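Local coordinates for Mlr6093 protein (Mesorhizobium loti, PDB 2QJ8), which probably acts as a zinc-dependent hydrolase of the succinylglutamate desuccinylase/aspartoacylase family, cleaving carbon-nitrogen bonds in linear amides or ester bonds, at residues Pro270-Met275 against Asp282-Leu287. Residues are numbered along the deposited sequence; the frame is centred on the assembly and turned at random.
Sequences PRCSVM and DVVGVL
Pro-270 closes the strand 266-270 against Gly-285 of strand 283-288, an antiparallel non-hydrogen-bonded pair whose CA atoms lie 4.4 Å apart. One residue on, the amide N of Arg-271 donates to Val-284 O over 2.8 Å, the N-H...O angle being 150°; this is the one direct hydrogen bond between the segments. The side chain of Arg-271 runs alongside 283-287 toward Val-286: CG stands anti to its own carbonyl carbon, and a bend at chi2 (-79°) carries the guanidinium over Val-286. In the conformer given, methyl CG2 of Val-286 lies over one face of that flat group; its approach to Arg-271 NH1, 3.2 Å, is doubtful because Val-286 is deposited in two conformers. Arg-271 NE makes a weak, long ion pair with Glu-269. Both strands belong to a four-stranded antiparallel sheet. On the other flank of strand 283-288, Val-284 and Gly-285 together face Ile-300 in a classic beta bulge. A water bridges the departing chain to the strand, donating to Val-283 O at a short and doubtful distance and weakly to Arg-271 O. Cys-272 then points its side chain toward the 282-287 segment, SG sitting between backbone N and carbonyl carbon (chi1 62°) and touching Val-284 CG1 at 3.5 Å. Ile-311 of strand 306-312 packs against Pro-270, Cys-272 and Val-284. From Ser-273 the loop leaves strand 283-288 and runs toward strand 277-278.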
ATOM      1  N   PRO A 270       8.495   8.683   6.797  1.00 22.70           N
ATOM      2  CA  PRO A 270       7.906   8.733   8.125  1.00 23.88           C
ATOM      3  C   PRO A 270       8.946   8.427   9.237  1.00 23.60           C
ATOM      4  O   PRO A 270       9.866   7.654   9.030  1.00 25.75           O
ATOM      5  CB  PRO A 270       6.831   7.651   8.078  1.00 22.94           C
ATOM      6  CG  PRO A 270       7.279   6.710   7.039  1.00 24.78           C
ATOM      7  CD  PRO A 270       7.975   7.548   6.015  1.00 23.55           C
ATOM      8  N   ARG A 271       8.796   9.087  10.370  1.00 24.90           N
ATOM      9  CA  ARG A 271       9.659   8.901  11.547  1.00 26.01           C
ATOM     10  C   ARG A 271       8.827   8.537  12.815  1.00 28.19           C
ATOM     11  O   ARG A 271       9.292   8.681  13.924  1.00 32.36           O
ATOM     12  CB  ARG A 271      10.531  10.143  11.715  1.00 25.46           C
ATOM     13  CG  ARG A 271      11.657  10.290  10.671  1.00 28.55           C
ATOM     14  CD  ARG A 271      12.845   9.380  11.048  1.00 32.72           C
ATOM     15  NE  ARG A 271      13.942   9.367  10.081  1.00 35.15           N
ATOM     16  CZ  ARG A 271      14.922  10.274   9.973  1.00 35.95           C
ATOM     17  NH1 ARG A 271      14.984  11.354  10.756  1.00 45.73           N
ATOM     18  NH2 ARG A 271      15.854  10.110   9.033  1.00 34.70           N
ATOM     19  N   CYS A 272       7.607   8.028  12.628  1.00 28.02           N
ATOM     20  CA  CYS A 272       6.752   7.600  13.722  1.00 30.50           C
ATOM     21  C   CYS A 272       5.675   6.697  13.139  1.00 30.88           C
ATOM     22  O   CYS A 272       5.451   6.686  11.921  1.00 32.39           O
ATOM     23  CB  CYS A 272       6.149   8.801  14.481  1.00 31.53           C
ATOM     24  SG  CYS A 272       5.105   9.798  13.466  1.00 38.19           S
ATOM     25  N   SER A 273       5.038   5.917  14.005  1.00 30.82           N
ATOM     26  CA  SER A 273       4.011   4.951  13.615  1.00 29.01           C
ATOM     27  C   SER A 273       2.652   5.325  14.140  1.00 27.23           C
ATOM     28  O   SER A 273       2.554   6.097  15.081  1.00 27.89           O
ATOM     29  CB  SER A 273       4.381   3.579  14.172  1.00 31.51           C
ATOM     30  OG  SER A 273       5.561   3.099  13.564  1.00 32.20           O
ATOM     31  N   VAL A 274       1.596   4.764  13.537  1.00 25.22           N
ATOM     32  CA  VAL A 274       0.226   5.012  14.007  1.00 26.69           C
ATOM     33  C   VAL A 274       0.145   4.590  15.486  1.00 24.74           C
ATOM     34  O   VAL A 274       0.764   3.624  15.867  1.00 25.69           O
ATOM     35  CB  VAL A 274      -0.827   4.309  13.130  1.00 27.19           C
ATOM     36  CG1 VAL A 274      -2.179   4.294  13.811  1.00 24.45           C
ATOM     37  CG2 VAL A 274      -0.894   4.995  11.751  1.00 25.70           C
HETATM   38  N   MSE A 275      -0.537   5.400  16.296  1.00 27.28           N
HETATM   39  CA  MSE A 275      -0.708   5.238  17.758  1.00 28.47           C
HETATM   40  C   MSE A 275       0.431   5.763  18.624  1.00 29.37           C
HETATM   41  O   MSE A 275       0.274   5.807  19.845  1.00 30.31           O
HETATM   42  CB  MSE A 275      -1.105   3.803  18.193  1.00 29.08           C
HETATM   43  CG  MSE A 275      -2.337   3.227  17.460  1.00 37.89           C
HETATM   44 SE   MSE A 275      -3.922   4.369  17.540  0.75 42.68          SE
HETATM   45  CE  MSE A 275      -4.228   4.346  19.467  1.00 43.58           C
ATOM     46  N   ASP A 282       8.436  17.132  18.284  1.00 27.05           N
ATOM     47  CA  ASP A 282       9.045  15.887  17.787  1.00 25.77           C
ATOM     48  C   ASP A 282       8.987  15.805  16.275  1.00 27.48           C
ATOM     49  O   ASP A 282       7.987  16.213  15.667  1.00 24.18           O
ATOM     50  CB  ASP A 282       8.339  14.634  18.336  1.00 26.94           C
ATOM     51  CG  ASP A 282       8.729  14.295  19.757  1.00 28.41           C
ATOM     52  OD1 ASP A 282       9.569  14.981  20.360  1.00 29.56           O
ATOM     53  OD2 ASP A 282       8.178  13.306  20.283  1.00 30.11           O
ATOM     54  N   VAL A 283      10.051  15.264  15.679  1.00 26.61           N
ATOM     55  CA  VAL A 283      10.105  15.052  14.233  1.00 27.22           C
ATOM     56  C   VAL A 283       9.173  13.873  13.921  1.00 28.64           C
ATOM     57  O   VAL A 283       9.362  12.764  14.444  1.00 27.05           O
ATOM     58  CB  VAL A 283      11.539  14.765  13.751  1.00 26.82           C
ATOM     59  CG1 VAL A 283      11.573  14.431  12.251  1.00 26.63           C
ATOM     60  CG2 VAL A 283      12.459  15.964  14.072  1.00 23.87           C
ATOM     61  N   VAL A 284       8.150  14.148  13.117  1.00 25.57           N
ATOM     62  CA  VAL A 284       7.167  13.161  12.703  1.00 27.69           C
ATOM     63  C   VAL A 284       7.615  12.531  11.375  1.00 25.96           C
ATOM     64  O   VAL A 284       7.354  11.371  11.138  1.00 27.70           O
ATOM     65  CB  VAL A 284       5.726  13.779  12.691  1.00 27.48           C
ATOM     66  CG1 VAL A 284       4.736  12.900  11.951  1.00 31.04           C
ATOM     67  CG2 VAL A 284       5.275  14.033  14.140  1.00 24.37           C
ATOM     68  N   GLY A 285       8.310  13.300  10.542  1.00 25.91           N
ATOM     69  CA  GLY A 285       8.865  12.813   9.306  1.00 24.66           C
ATOM     70  C   GLY A 285       9.919  13.754   8.776  1.00 23.54           C
ATOM     71  O   GLY A 285      10.115  14.855   9.305  1.00 24.86           O
ATOM     72  N   VAL A 286      10.613  13.294   7.750  1.00 23.38           N
ATOM     73  CA  VAL A 286      11.687  14.031   7.106  0.50 22.81           C
ATOM     74  C   VAL A 286      11.413  14.108   5.598  1.00 23.24           C
ATOM     75  O   VAL A 286      10.929  13.143   5.022  1.00 23.14           O
ATOM     76  CB  VAL A 286      13.038  13.332   7.405  0.50 23.12           C
ATOM     77  CG1 VAL A 286      14.158  13.878   6.545  0.50 21.72           C
ATOM     78  CG2 VAL A 286      13.385  13.471   8.884  0.50 21.82           C
ATOM     79  N   LEU A 287      11.739  15.239   4.979  1.00 23.99           N
ATOM     80  CA  LEU A 287      11.556  15.427   3.560  1.00 23.52           C
ATOM     81  C   LEU A 287      12.938  15.500   2.914  1.00 21.47           C
ATOM     82  O   LEU A 287      13.768  16.323   3.274  1.00 22.73           O
ATOM     83  CB  LEU A 287      10.749  16.698   3.302  1.00 25.60           C
ATOM     84  CG  LEU A 287      10.278  16.991   1.882  1.00 25.28           C
ATOM     85  CD1 LEU A 287       9.152  16.057   1.479  1.00 22.23           C
ATOM     86  CD2 LEU A 287       9.809  18.420   1.828  1.00 33.96           C
TER
HETATM   87  O   HOH W   1      10.205  11.123  16.180  1.00 47.11           O